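Side-chain contacts in uncharacterized protein PF1083 (Pyrococcus furiosus, PDB 3NRN), which is of unknown function but binds AMP in the crystal and is probably an oxidoreductase related to the flavin-containing amine oxidases: residues A53-P58 and L314-M319; E243-I248 and D256-V261; A17-N22 and K398-L403; K220-R225 and Y230-A235. All coordinates share one frame; numbering follows the deposited sequence.

Contact 1: residues A53-P58 and L314-M319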
loop_
_atom_site.group_PDB
_atom_site.type_symbol
_atom_site.label_atom_id
_atom_site.label_comp_id
_atom_site.label_asym_id
_atom_site.label_seq_id
_atom_site.Cartn_x
_atom_site.Cartn_y
_atom_site.Cartn_z
ATOM N N ALA A 53 4.326 -0.110 -4.983
ATOM C CA ALA A 53 4.932 0.571 -3.844
ATOM C C ALA A 53 6.341 1.039 -4.205
ATOM O O ALA A 53 7.053 0.381 -4.968
ATOM C CB ALA A 53 4.977 -0.360 -2.635
ATOM N N LEU A 54 6.747 2.168 -3.639
ATOM C CA LEU A 54 8.060 2.725 -3.941
ATOM C C LEU A 54 9.202 2.100 -3.130
ATOM O O LEU A 54 10.036 2.823 -2.578
ATOM C CB LEU A 54 8.033 4.243 -3.723
ATOM C CG LEU A 54 6.916 5.039 -4.401
ATOM C CD1 LEU A 54 7.140 6.514 -4.151
ATOM C CD2 LEU A 54 6.889 4.758 -5.896
ATOM N N HIS A 55 9.235 0.765 -3.064
ATOM C CA HIS A 55 10.279 0.044 -2.326
ATOM C C HIS A 55 10.329 0.553 -0.900
ATOM O O HIS A 55 11.388 0.582 -0.267
ATOM C CB HIS A 55 11.629 0.277 -3.008
ATOM C CG HIS A 55 11.708 -0.299 -4.387
ATOM N ND1 HIS A 55 12.412 0.300 -5.409
ATOM C CD2 HIS A 55 11.161 -1.420 -4.914
ATOM C CE1 HIS A 55 12.293 -0.424 -6.507
ATOM N NE2 HIS A 55 11.539 -1.473 -6.233
HETATM N N MSE A 56 9.162 0.944 -0.400
HETATM C CA MSE A 56 9.031 1.525 0.927
HETATM C C MSE A 56 7.769 1.024 1.632
HETATM O O MSE A 56 6.787 0.659 0.989
HETATM C CB MSE A 56 8.983 3.053 0.762
HETATM C CG MSE A 56 8.866 3.905 2.025
HETATM SE SE MSE A 56 8.904 5.704 1.613
HETATM C CE MSE A 56 7.536 5.804 0.513
ATOM N N ILE A 57 7.812 1.001 2.956
ATOM C CA ILE A 57 6.682 0.579 3.766
ATOM C C ILE A 57 6.283 1.833 4.546
ATOM O O ILE A 57 7.135 2.490 5.130
ATOM C CB ILE A 57 7.101 -0.577 4.709
ATOM C CG1 ILE A 57 7.553 -1.773 3.862
ATOM C CG2 ILE A 57 5.951 -0.960 5.638
ATOM C CD1 ILE A 57 8.113 -2.945 4.660
ATOM N N PRO A 58 4.983 2.185 4.557
ATOM C CA PRO A 58 4.496 3.379 5.261
ATOM C C PRO A 58 4.974 3.589 6.701
ATOM O O PRO A 58 5.259 4.719 7.107
ATOM C CB PRO A 58 2.976 3.242 5.166
ATOM C CG PRO A 58 2.787 2.510 3.870
ATOM C CD PRO A 58 3.862 1.442 3.961
ATOM N N LEU A 314 18.184 7.070 -7.824
ATOM C CA LEU A 314 16.820 6.812 -8.255
ATOM C C LEU A 314 15.820 7.600 -7.414
ATOM O O LEU A 314 15.780 7.471 -6.194
ATOM C CB LEU A 314 16.523 5.309 -8.173
ATOM C CG LEU A 314 15.096 4.820 -8.453
ATOM C CD1 LEU A 314 14.573 5.427 -9.746
ATOM C CD2 LEU A 314 15.089 3.293 -8.532
ATOM N N ILE A 315 15.031 8.438 -8.078
ATOM C CA ILE A 315 14.018 9.240 -7.404
ATOM C C ILE A 315 12.647 8.765 -7.871
ATOM O O ILE A 315 12.428 8.574 -9.067
ATOM C CB ILE A 315 14.162 10.743 -7.750
ATOM C CG1 ILE A 315 15.414 11.317 -7.084
ATOM C CG2 ILE A 315 12.903 11.510 -7.312
ATOM C CD1 ILE A 315 15.347 11.367 -5.575
HETATM N N MSE A 316 11.733 8.563 -6.927
HETATM C CA MSE A 316 10.379 8.128 -7.259
HETATM C C MSE A 316 9.394 9.113 -6.656
HETATM O O MSE A 316 9.408 9.350 -5.447
HETATM C CB MSE A 316 10.090 6.722 -6.706
HETATM C CG MSE A 316 10.764 5.557 -7.449
HETATM SE SE MSE A 316 10.211 3.948 -6.776
HETATM C CE MSE A 316 11.076 2.805 -7.811
ATOM N N ALA A 317 8.548 9.693 -7.502
ATOM C CA ALA A 317 7.555 10.654 -7.045
ATOM C C ALA A 317 6.163 10.093 -7.269
ATOM O O ALA A 317 5.908 9.402 -8.257
ATOM C CB ALA A 317 7.710 11.979 -7.793
ATOM N N HIS A 318 5.263 10.413 -6.349
ATOM C CA HIS A 318 3.885 9.945 -6.404
ATOM C C HIS A 318 2.949 11.116 -6.645
ATOM O O HIS A 318 3.106 12.174 -6.043
ATOM C CB HIS A 318 3.526 9.257 -5.081
ATOM C CG HIS A 318 2.080 8.887 -4.953
ATOM N ND1 HIS A 318 1.091 9.813 -4.699
ATOM C CD2 HIS A 318 1.458 7.687 -5.029
ATOM C CE1 HIS A 318 -0.076 9.200 -4.620
ATOM N NE2 HIS A 318 0.120 7.908 -4.817
HETATM N N MSE A 319 1.977 10.919 -7.528
HETATM C CA MSE A 319 1.003 11.955 -7.839
HETATM C C MSE A 319 -0.384 11.328 -7.849
HETATM O O MSE A 319 -0.634 10.384 -8.598
HETATM C CB MSE A 319 1.282 12.578 -9.224
HETATM C CG MSE A 319 0.266 13.663 -9.661
HETATM SE SE MSE A 319 0.247 14.117 -11.452
HETATM C CE MSE A 319 -0.923 12.989 -12.042
#
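Met316, a selenomethionine on strand 312-320 of the large mixed sheet, reaches off that sheet to Leu54 and His55, where the chain makes an inverse gamma turn centred on Leu54 just ahead of the short strand 56-57. Contact begins at the first side-chain atom: Met316 CB has Leu54 CD2 at 3.8 Å and Leu54 CD1 at 3.9 Å. CG lies anti to the carbonyl carbon (chi1 -74°), and the chain is extended beyond it, which carries selenium and methyl out to the turn. Met316 SE rests on the leucine too, 3.5 Å from Leu54 CD2 and 3.8 Å from Leu54 CB, the two side chains lying alongside with their tips pointing opposite ways. The same selenium is 5.0 Å from the centroid of the His55 ring and 37° off its normal, an oblique selenium-aromatic approach.

No hydrogen bond links the segments, yet Asn298 ties both down: its backbone pairs with that of Met316 while its ND2 donates to Leu54 O. The contact thus joins a buried turn, which helix 388-402 touches at Ala53, to the mixed sheet. His55 NE2 makes a weak hydrogen bond to Leu49 O, whereas ND1 is buried with no polar partner in the model; what it meets instead is Met316 CE, the tip of the chain, 3.7 Å from His55 ND1.

Contact 2: residues E243-I248 and D256-V261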
loop_
_atom_site.group_PDB
_atom_site.type_symbol
_atom_site.label_atom_id
_atom_site.label_comp_id
_atom_site.label_asym_id
_atom_site.label_seq_id
_atom_site.Cartn_x
_atom_site.Cartn_y
_atom_site.Cartn_z
ATOM N N GLU A 243 -13.875 -8.212 -8.699
ATOM C CA GLU A 243 -13.547 -9.430 -9.435
ATOM C C GLU A 243 -13.960 -10.682 -8.654
ATOM O O GLU A 243 -14.445 -11.653 -9.230
ATOM C CB GLU A 243 -12.047 -9.475 -9.731
ATOM C CG GLU A 243 -11.630 -10.598 -10.667
ATOM C CD GLU A 243 -12.338 -10.540 -12.012
ATOM O OE1 GLU A 243 -12.481 -9.429 -12.568
ATOM O OE2 GLU A 243 -12.741 -11.610 -12.515
ATOM N N THR A 244 -13.774 -10.653 -7.337
ATOM C CA THR A 244 -14.130 -11.797 -6.507
ATOM C C THR A 244 -15.639 -12.059 -6.554
ATOM O O THR A 244 -16.071 -13.206 -6.561
ATOM C CB THR A 244 -13.666 -11.585 -5.060
ATOM O OG1 THR A 244 -12.249 -11.365 -5.048
ATOM C CG2 THR A 244 -13.972 -12.801 -4.216
ATOM N N VAL A 245 -16.432 -10.990 -6.592
ATOM C CA VAL A 245 -17.884 -11.118 -6.684
ATOM C C VAL A 245 -18.200 -11.811 -8.019
ATOM O O VAL A 245 -19.035 -12.716 -8.088
ATOM C CB VAL A 245 -18.570 -9.720 -6.636
ATOM C CG1 VAL A 245 -20.007 -9.813 -7.140
ATOM C CG2 VAL A 245 -18.560 -9.189 -5.210
ATOM N N LYS A 246 -17.504 -11.399 -9.074
ATOM C CA LYS A 246 -17.698 -11.992 -10.397
ATOM C C LYS A 246 -17.307 -13.475 -10.446
ATOM O O LYS A 246 -17.971 -14.281 -11.102
ATOM C CB LYS A 246 -16.889 -11.220 -11.445
ATOM C CG LYS A 246 -16.922 -11.856 -12.826
ATOM C CD LYS A 246 -15.930 -11.207 -13.778
ATOM C CE LYS A 246 -15.958 -11.885 -15.142
ATOM N NZ LYS A 246 -14.971 -11.292 -16.088
ATOM N N LEU A 247 -16.231 -13.844 -9.755
ATOM C CA LEU A 247 -15.784 -15.236 -9.758
ATOM C C LEU A 247 -16.724 -16.135 -8.984
ATOM O O LEU A 247 -16.906 -17.310 -9.311
ATOM C CB LEU A 247 -14.373 -15.349 -9.167
ATOM C CG LEU A 247 -13.242 -14.738 -10.004
ATOM C CD1 LEU A 247 -11.925 -14.862 -9.256
ATOM C CD2 LEU A 247 -13.150 -15.449 -11.357
ATOM N N ILE A 248 -17.326 -15.573 -7.946
ATOM C CA ILE A 248 -18.251 -16.315 -7.111
ATOM C C ILE A 248 -19.637 -16.350 -7.733
ATOM O O ILE A 248 -20.286 -17.395 -7.757
ATOM C CB ILE A 248 -18.347 -15.675 -5.712
ATOM C CG1 ILE A 248 -17.068 -15.973 -4.920
ATOM C CG2 ILE A 248 -19.590 -16.178 -5.000
ATOM C CD1 ILE A 248 -16.962 -15.223 -3.616
ATOM N N ASP A 256 -28.177 -4.661 -2.084
ATOM C CA ASP A 256 -27.500 -3.433 -1.686
ATOM C C ASP A 256 -25.985 -3.570 -1.643
ATOM O O ASP A 256 -25.269 -2.574 -1.800
ATOM C CB ASP A 256 -28.037 -2.930 -0.339
ATOM C CG ASP A 256 -27.640 -3.817 0.820
ATOM O OD1 ASP A 256 -27.498 -5.037 0.610
ATOM O OD2 ASP A 256 -27.487 -3.292 1.944
ATOM N N TYR A 257 -25.488 -4.788 -1.443
ATOM C CA TYR A 257 -24.044 -4.996 -1.420
ATOM C C TYR A 257 -23.509 -4.882 -2.851
ATOM O O TYR A 257 -22.470 -4.262 -3.096
ATOM C CB TYR A 257 -23.679 -6.371 -0.845
ATOM C CG TYR A 257 -22.179 -6.544 -0.715
ATOM C CD1 TYR A 257 -21.452 -5.790 0.211
ATOM C CD2 TYR A 257 -21.477 -7.402 -1.558
ATOM C CE1 TYR A 257 -20.063 -5.883 0.291
ATOM C CE2 TYR A 257 -20.085 -7.501 -1.485
ATOM C CZ TYR A 257 -19.386 -6.736 -0.561
ATOM O OH TYR A 257 -18.009 -6.806 -0.509
ATOM N N LEU A 258 -24.223 -5.499 -3.787
ATOM C CA LEU A 258 -23.862 -5.446 -5.202
ATOM C C LEU A 258 -23.884 -3.995 -5.686
ATOM O O LEU A 258 -23.150 -3.620 -6.601
ATOM C CB LEU A 258 -24.854 -6.264 -6.033
ATOM C CG LEU A 258 -24.755 -7.778 -5.840
ATOM C CD1 LEU A 258 -25.894 -8.491 -6.571
ATOM C CD2 LEU A 258 -23.391 -8.235 -6.360
ATOM N N LYS A 259 -24.746 -3.189 -5.073
ATOM C CA LYS A 259 -24.866 -1.781 -5.424
ATOM C C LYS A 259 -23.582 -1.064 -5.033
ATOM O O LYS A 259 -23.028 -0.283 -5.806
ATOM C CB LYS A 259 -26.051 -1.150 -4.682
ATOM C CG LYS A 259 -26.287 0.316 -5.032
ATOM C CD LYS A 259 -27.462 0.898 -4.255
ATOM C CE LYS A 259 -27.731 2.341 -4.657
ATOM N NZ LYS A 259 -26.551 3.223 -4.440
ATOM N N GLN A 260 -23.119 -1.339 -3.816
ATOM C CA GLN A 260 -21.899 -0.740 -3.300
ATOM C C GLN A 260 -20.677 -1.165 -4.116
ATOM O O GLN A 260 -19.807 -0.345 -4.419
ATOM C CB GLN A 260 -21.710 -1.136 -1.833
ATOM C CG GLN A 260 -20.374 -0.728 -1.263
ATOM C CD GLN A 260 -20.205 -1.137 0.183
ATOM O OE1 GLN A 260 -20.809 -0.552 1.080
ATOM N NE2 GLN A 260 -19.383 -2.153 0.418
ATOM N N VAL A 261 -20.621 -2.445 -4.477
ATOM C CA VAL A 261 -19.500 -2.973 -5.252
ATOM C C VAL A 261 -19.462 -2.397 -6.664
ATOM O O VAL A 261 -18.393 -2.097 -7.191
ATOM C CB VAL A 261 -19.556 -4.520 -5.362
ATOM C CG1 VAL A 261 -18.484 -5.011 -6.326
ATOM C CG2 VAL A 261 -19.357 -5.153 -3.990
#
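Val245 is the one residue of its segment that touches across, and it meets three side chains, Tyr257, Leu258 and Val261, of the next helix. The two elements form a pair of successive helices, 241-248 and 255-262, following strand 234-237 of the Rossmann-like parallel sheet; their axes over these segments come within 11.5 Å, with their directions 134° apart.

Along the second helix Tyr257 comes first. Chi1 near 180° (-175°) sends the tyrosine ring out toward the first helix, where Val245 CG2 lies at the ring edge near its plane, 4.4 Å from Tyr257 CE2. Ile367 and Trp369 also pack on this tyrosine. Leu258 follows with the closest touch: its CB does not aim straight at the other helix, but the branch bends in, bringing Leu258 CD2 to 3.8 Å from Val245 CG1. Val261, one turn on from Tyr257, points its CB toward the first helix again and reaches Val245.

The contact is purely apolar and fairly loose, one branched side chain dividing its two methyls among three neighbours. A polar tie lies beside it, from Arg242 NH2 to Val261 O, and Val241 of the first helix packs on both Tyr257 and Val261. The last touch is methyl to methyl, Val261 CG2 lying 4.3 Å from Val245 CG2.

Contact 3: residues A17-N22 and K398-L403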
loop_
_atom_site.group_PDB
_atom_site.type_symbol
_atom_site.label_atom_id
_atom_site.label_comp_id
_atom_site.label_asym_id
_atom_site.label_seq_id
_atom_site.Cartn_x
_atom_site.Cartn_y
_atom_site.Cartn_z
ATOM N N ALA A 17 1.611 -17.651 3.263
ATOM C CA ALA A 17 2.776 -17.922 4.076
ATOM C C ALA A 17 2.373 -18.178 5.528
ATOM O O ALA A 17 2.832 -19.139 6.144
ATOM C CB ALA A 17 3.737 -16.751 3.999
ATOM N N PHE A 18 1.509 -17.327 6.076
ATOM C CA PHE A 18 1.085 -17.484 7.467
ATOM C C PHE A 18 0.411 -18.827 7.702
ATOM O O PHE A 18 0.711 -19.529 8.675
ATOM C CB PHE A 18 0.115 -16.367 7.879
ATOM C CG PHE A 18 -0.266 -16.402 9.338
ATOM C CD1 PHE A 18 0.491 -15.718 10.286
ATOM C CD2 PHE A 18 -1.363 -17.148 9.772
ATOM C CE1 PHE A 18 0.158 -15.775 11.651
ATOM C CE2 PHE A 18 -1.707 -17.215 11.133
ATOM C CZ PHE A 18 -0.941 -16.525 12.075
ATOM N N LEU A 19 -0.502 -19.180 6.803
ATOM C CA LEU A 19 -1.244 -20.425 6.916
ATOM C C LEU A 19 -0.387 -21.661 6.653
ATOM O O LEU A 19 -0.573 -22.693 7.298
ATOM C CB LEU A 19 -2.448 -20.392 5.970
ATOM C CG LEU A 19 -3.505 -19.337 6.326
ATOM C CD1 LEU A 19 -4.570 -19.272 5.241
ATOM C CD2 LEU A 19 -4.141 -19.676 7.678
ATOM N N ALA A 20 0.552 -21.564 5.717
ATOM C CA ALA A 20 1.425 -22.700 5.416
ATOM C C ALA A 20 2.293 -22.970 6.640
ATOM O O ALA A 20 2.521 -24.121 7.020
ATOM C CB ALA A 20 2.297 -22.393 4.220
ATOM N N ARG A 21 2.770 -21.899 7.260
ATOM C CA ARG A 21 3.597 -22.018 8.455
ATOM C C ARG A 21 2.817 -22.738 9.548
ATOM O O ARG A 21 3.381 -23.544 10.288
ATOM C CB ARG A 21 4.015 -20.637 8.968
ATOM C CG ARG A 21 5.497 -20.320 8.818
ATOM C CD ARG A 21 5.994 -19.551 10.040
ATOM N NE ARG A 21 5.020 -18.545 10.474
ATOM C CZ ARG A 21 4.507 -18.467 11.702
ATOM N NH1 ARG A 21 4.870 -19.334 12.641
ATOM N NH2 ARG A 21 3.619 -17.524 11.993
ATOM N N ASN A 22 1.522 -22.450 9.651
ATOM C CA ASN A 22 0.701 -23.090 10.670
ATOM C C ASN A 22 0.187 -24.482 10.298
ATOM O O ASN A 22 -0.839 -24.933 10.807
ATOM C CB ASN A 22 -0.473 -22.188 11.065
ATOM C CG ASN A 22 -0.045 -21.037 11.955
ATOM O OD1 ASN A 22 0.357 -19.975 11.477
ATOM N ND2 ASN A 22 -0.114 -21.249 13.261
ATOM N N LYS A 398 -6.730 -9.231 10.128
ATOM C CA LYS A 398 -8.160 -9.286 10.432
ATOM C C LYS A 398 -8.818 -10.514 9.819
ATOM O O LYS A 398 -9.662 -11.151 10.445
ATOM C CB LYS A 398 -8.864 -8.020 9.926
ATOM C CG LYS A 398 -8.251 -6.725 10.419
ATOM C CD LYS A 398 -8.544 -6.472 11.884
ATOM C CE LYS A 398 -10.005 -6.095 12.105
ATOM N NZ LYS A 398 -10.272 -5.766 13.533
ATOM N N ALA A 399 -8.446 -10.840 8.585
ATOM C CA ALA A 399 -9.015 -12.008 7.927
ATOM C C ALA A 399 -8.644 -13.239 8.745
ATOM O O ALA A 399 -9.495 -14.076 9.042
ATOM C CB ALA A 399 -8.480 -12.139 6.501
ATOM N N LEU A 400 -7.370 -13.341 9.117
ATOM C CA LEU A 400 -6.901 -14.475 9.907
ATOM C C LEU A 400 -7.656 -14.589 11.238
ATOM O O LEU A 400 -7.986 -15.692 11.675
ATOM C CB LEU A 400 -5.394 -14.357 10.160
ATOM C CG LEU A 400 -4.493 -14.341 8.921
ATOM C CD1 LEU A 400 -3.030 -14.167 9.343
ATOM C CD2 LEU A 400 -4.671 -15.645 8.138
ATOM N N GLU A 401 -7.931 -13.456 11.882
ATOM C CA GLU A 401 -8.668 -13.484 13.143
ATOM C C GLU A 401 -10.116 -13.906 12.885
ATOM O O GLU A 401 -10.689 -14.686 13.647
ATOM C CB GLU A 401 -8.665 -12.111 13.822
ATOM C CG GLU A 401 -7.289 -11.602 14.233
ATOM C CD GLU A 401 -7.333 -10.778 15.508
ATOM O OE1 GLU A 401 -8.277 -9.969 15.661
ATOM O OE2 GLU A 401 -6.421 -10.935 16.352
ATOM N N LYS A 402 -10.708 -13.384 11.812
ATOM C CA LYS A 402 -12.084 -13.731 11.474
ATOM C C LYS A 402 -12.193 -15.235 11.247
ATOM O O LYS A 402 -13.231 -15.840 11.504
ATOM C CB LYS A 402 -12.547 -12.998 10.215
ATOM C CG LYS A 402 -14.008 -13.255 9.888
ATOM C CD LYS A 402 -14.402 -12.712 8.523
ATOM C CE LYS A 402 -15.832 -13.099 8.178
ATOM N NZ LYS A 402 -16.194 -12.687 6.794
ATOM N N LEU A 403 -11.116 -15.838 10.760
ATOM C CA LEU A 403 -11.110 -17.277 10.515
ATOM C C LEU A 403 -10.755 -18.013 11.787
ATOM O O LEU A 403 -10.742 -19.241 11.816
ATOM C CB LEU A 403 -10.086 -17.636 9.433
ATOM C CG LEU A 403 -10.390 -17.119 8.029
ATOM C CD1 LEU A 403 -9.217 -17.407 7.107
ATOM C CD2 LEU A 403 -11.672 -17.770 7.515
#
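Phe18 and Leu19, near the end of helix 10-21, share a single partner on helix 388-402, Leu400. Phe18 comes first along the segment and carries the stronger touch. With CG anti to the backbone N (chi1 -175°) the ring stands out toward the other helix, and chi2 near 90° sets its face to the leucine. Leu400 CD1 sits over that face, 3.6 Å from the centroid of the Phe18 ring and 19° off its normal, a clear CH-pi contact. The methyl is shifted toward one side of the ring, where it approaches Phe18 CD2 to 3.4 Å. The other branch, Leu400 CD2, lies 4.0 Å from the same Phe18 CD2 and reaches on to Leu19.

Leu19 comes next. Its branch bends round to the contact, and Leu19 CD2 meets Leu400 CD2 at 4.1 Å, the two leucines passing one another with their tips in opposite senses. A serine at Phe18 would probably leave Leu400 CD1 without the aromatic face it rests on and open a gap between the two helices.

Helix 10-21 is the one that follows the glycine-rich turn after strand 2-6, as in Rossmann-type nucleotide-binding folds. Helix 64-72 packs on Phe18 through Ile71 and Leu72, helix 188-200 covers Ala17, and on the other partner Ala399, Lys402 and Leu403 lean on Leu375 of strand 374-376, at the edge of the parallel sheet.

Contact 4: residues K220-R225 and Y230-A235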
loop_
_atom_site.group_PDB
_atom_site.type_symbol
_atom_site.label_atom_id
_atom_site.label_comp_id
_atom_site.label_asym_id
_atom_site.label_seq_id
_atom_site.Cartn_x
_atom_site.Cartn_y
_atom_site.Cartn_z
ATOM N N LYS A 220 -17.349 -25.737 -3.211
ATOM C CA LYS A 220 -16.113 -25.388 -2.531
ATOM C C LYS A 220 -14.968 -25.877 -3.419
ATOM O O LYS A 220 -14.100 -26.645 -3.001
ATOM C CB LYS A 220 -16.042 -26.021 -1.135
ATOM C CG LYS A 220 -17.142 -25.538 -0.193
ATOM C CD LYS A 220 -16.849 -25.880 1.267
ATOM C CE LYS A 220 -15.758 -24.993 1.851
ATOM N NZ LYS A 220 -15.474 -25.320 3.282
ATOM N N LYS A 221 -14.992 -25.419 -4.666
ATOM C CA LYS A 221 -13.972 -25.769 -5.643
ATOM C C LYS A 221 -13.629 -24.542 -6.457
ATOM O O LYS A 221 -14.489 -23.711 -6.733
ATOM C CB LYS A 221 -14.472 -26.858 -6.598
ATOM C CG LYS A 221 -14.601 -28.229 -5.980
ATOM C CD LYS A 221 -15.100 -29.228 -7.006
ATOM C CE LYS A 221 -15.127 -30.639 -6.446
ATOM N NZ LYS A 221 -15.580 -31.619 -7.474
ATOM N N VAL A 222 -12.363 -24.424 -6.829
ATOM C CA VAL A 222 -11.921 -23.315 -7.650
ATOM C C VAL A 222 -11.567 -23.893 -9.015
ATOM O O VAL A 222 -10.852 -24.890 -9.104
ATOM C CB VAL A 222 -10.703 -22.615 -7.028
ATOM C CG1 VAL A 222 -10.130 -21.599 -8.002
ATOM C CG2 VAL A 222 -11.120 -21.919 -5.736
ATOM N N TYR A 223 -12.094 -23.280 -10.070
ATOM C CA TYR A 223 -11.849 -23.736 -11.438
ATOM C C TYR A 223 -10.968 -22.744 -12.181
ATOM O O TYR A 223 -11.115 -21.530 -12.030
ATOM C CB TYR A 223 -13.170 -23.869 -12.197
ATOM C CG TYR A 223 -14.081 -24.939 -11.668
ATOM C CD1 TYR A 223 -14.150 -26.183 -12.285
ATOM C CD2 TYR A 223 -14.855 -24.723 -10.532
ATOM C CE1 TYR A 223 -14.960 -27.193 -11.784
ATOM C CE2 TYR A 223 -15.673 -25.728 -10.019
ATOM C CZ TYR A 223 -15.719 -26.960 -10.650
ATOM O OH TYR A 223 -16.518 -27.963 -10.155
ATOM N N THR A 224 -10.062 -23.268 -12.992
ATOM C CA THR A 224 -9.163 -22.426 -13.763
ATOM C C THR A 224 -9.575 -22.448 -15.231
ATOM O O THR A 224 -10.306 -23.340 -15.667
ATOM C CB THR A 224 -7.729 -22.928 -13.653
ATOM O OG1 THR A 224 -7.677 -24.295 -14.078
ATOM C CG2 THR A 224 -7.244 -22.835 -12.215
ATOM N N ARG A 225 -9.103 -21.467 -15.988
ATOM C CA ARG A 225 -9.419 -21.376 -17.408
ATOM C C ARG A 225 -9.080 -22.690 -18.122
ATOM O O ARG A 225 -9.821 -23.139 -18.997
ATOM C CB ARG A 225 -8.634 -20.221 -18.044
ATOM C CG ARG A 225 -8.860 -20.049 -19.548
ATOM C CD ARG A 225 -9.941 -19.024 -19.861
ATOM N NE ARG A 225 -9.429 -17.653 -19.868
ATOM C CZ ARG A 225 -9.106 -16.972 -20.967
ATOM N NH1 ARG A 225 -9.241 -17.521 -22.167
ATOM N NH2 ARG A 225 -8.648 -15.730 -20.867
ATOM N N TYR A 230 -9.573 -27.522 -8.028
ATOM C CA TYR A 230 -8.921 -27.419 -6.725
ATOM C C TYR A 230 -9.989 -27.228 -5.659
ATOM O O TYR A 230 -10.599 -26.168 -5.579
ATOM C CB TYR A 230 -7.977 -26.217 -6.696
ATOM C CG TYR A 230 -6.905 -26.261 -7.753
ATOM C CD1 TYR A 230 -5.713 -26.952 -7.539
ATOM C CD2 TYR A 230 -7.088 -25.624 -8.979
ATOM C CE1 TYR A 230 -4.727 -27.005 -8.520
ATOM C CE2 TYR A 230 -6.116 -25.671 -9.963
ATOM C CZ TYR A 230 -4.934 -26.361 -9.729
ATOM O OH TYR A 230 -3.964 -26.397 -10.708
ATOM N N SER A 231 -10.231 -28.256 -4.852
ATOM C CA SER A 231 -11.219 -28.157 -3.784
ATOM C C SER A 231 -10.580 -27.391 -2.613
ATOM O O SER A 231 -9.366 -27.418 -2.443
ATOM C CB SER A 231 -11.642 -29.557 -3.336
ATOM O OG SER A 231 -10.505 -30.326 -2.986
ATOM N N PHE A 232 -11.389 -26.710 -1.810
ATOM C CA PHE A 232 -10.846 -25.947 -0.696
ATOM C C PHE A 232 -11.734 -25.941 0.544
ATOM O O PHE A 232 -12.946 -26.145 0.454
ATOM C CB PHE A 232 -10.607 -24.494 -1.138
ATOM C CG PHE A 232 -11.881 -23.716 -1.409
ATOM C CD1 PHE A 232 -12.585 -23.111 -0.369
ATOM C CD2 PHE A 232 -12.380 -23.602 -2.705
ATOM C CE1 PHE A 232 -13.766 -22.402 -0.622
ATOM C CE2 PHE A 232 -13.549 -22.905 -2.963
ATOM C CZ PHE A 232 -14.245 -22.301 -1.916
ATOM N N ASP A 233 -11.115 -25.710 1.702
ATOM C CA ASP A 233 -11.857 -25.596 2.959
ATOM C C ASP A 233 -12.076 -24.093 3.134
ATOM O O ASP A 233 -13.105 -23.648 3.634
ATOM C CB ASP A 233 -11.043 -26.166 4.127
ATOM C CG ASP A 233 -10.884 -27.677 4.035
ATOM O OD1 ASP A 233 -11.914 -28.369 3.897
ATOM O OD2 ASP A 233 -9.741 -28.174 4.094
ATOM N N VAL A 234 -11.086 -23.325 2.680
ATOM C CA VAL A 234 -11.107 -21.875 2.723
ATOM C C VAL A 234 -10.434 -21.332 1.462
ATOM O O VAL A 234 -9.458 -21.900 0.967
ATOM C CB VAL A 234 -10.347 -21.335 3.961
ATOM C CG1 VAL A 234 -10.085 -19.849 3.803
ATOM C CG2 VAL A 234 -11.167 -21.579 5.219
ATOM N N ALA A 235 -10.968 -20.236 0.940
ATOM C CA ALA A 235 -10.408 -19.605 -0.245
ATOM C C ALA A 235 -10.057 -18.163 0.109
ATOM O O ALA A 235 -10.876 -17.448 0.693
ATOM C CB ALA A 235 -11.422 -19.639 -1.391
HETATM O O HOH W 1 -14.360 -27.700 3.896
#
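Lys220 and Phe232 meet at the open end of a beta hairpin, strands 221-224 and 229-231. The backbone bonds come in order: Lys220 O accepts from Phe232 N at 3.0 Å, and Val222 and Tyr230 form a hydrogen-bonded antiparallel pair, Val222 N giving to Tyr230 O at 2.8 Å and Tyr230 N to Val222 O at 3.1 Å. Lys220 and Lys221 together oppose Asn216 of the neighbouring strand 212-216 as a G1 beta bulge.

The lysine's chain bends at chi3 (74°) and spends its ammonium on the break between strands 229-231 and 234-237. Lys220 NZ donates to Asp233 O at 2.9 Å and to a water, 2.7 Å from Lys220 NZ, which in turn donates to Asp233 OD1; OD2 of that aspartate takes Arg2 N. A leucine in place of Lys220 would probably leave Asp233 O and the water without their ammonium donor.

Under this polar end Phe232 is sandwiched, Lys220 CB over one face, 4.3 Å from the ring centroid, and Ala235 CB over the centre of the other, while Val222 CG2 comes to 3.7 Å from Phe232 CD2. Val222 also packs on Val212, part of the AMP pocket. Thr224 OG1 is satisfied by Asp226 and Glu228 N, and its methyl turns to the tyrosine: Thr224 CG2 lies at the ring edge, 3.8 Å from Tyr230 CE2.

Overall arrangement
From the N terminus, helix 10-21 opens contact 3, the widest loop, and the turn at 53-58 opens contact 1 within it. Contact 4 then closes a short hairpin loop, and contact 2 another directly after it, strand 234-237 leading into helix 241-248. Strand 312-320 closes contact 1 and helix 388-402 closes contact 3. Contacts 2 and 4 stand in series, both inside contact 1, which is inside contact 3; none cross. Contact 3 spans the two ends of the nucleotide-binding fold and touches contact 4 where Leu403 CD1 lies 4.2 Å from Val234 CG1, whereas contact 1 reaches into the separate mixed sheet, its centre 28 Å or more from the other centres.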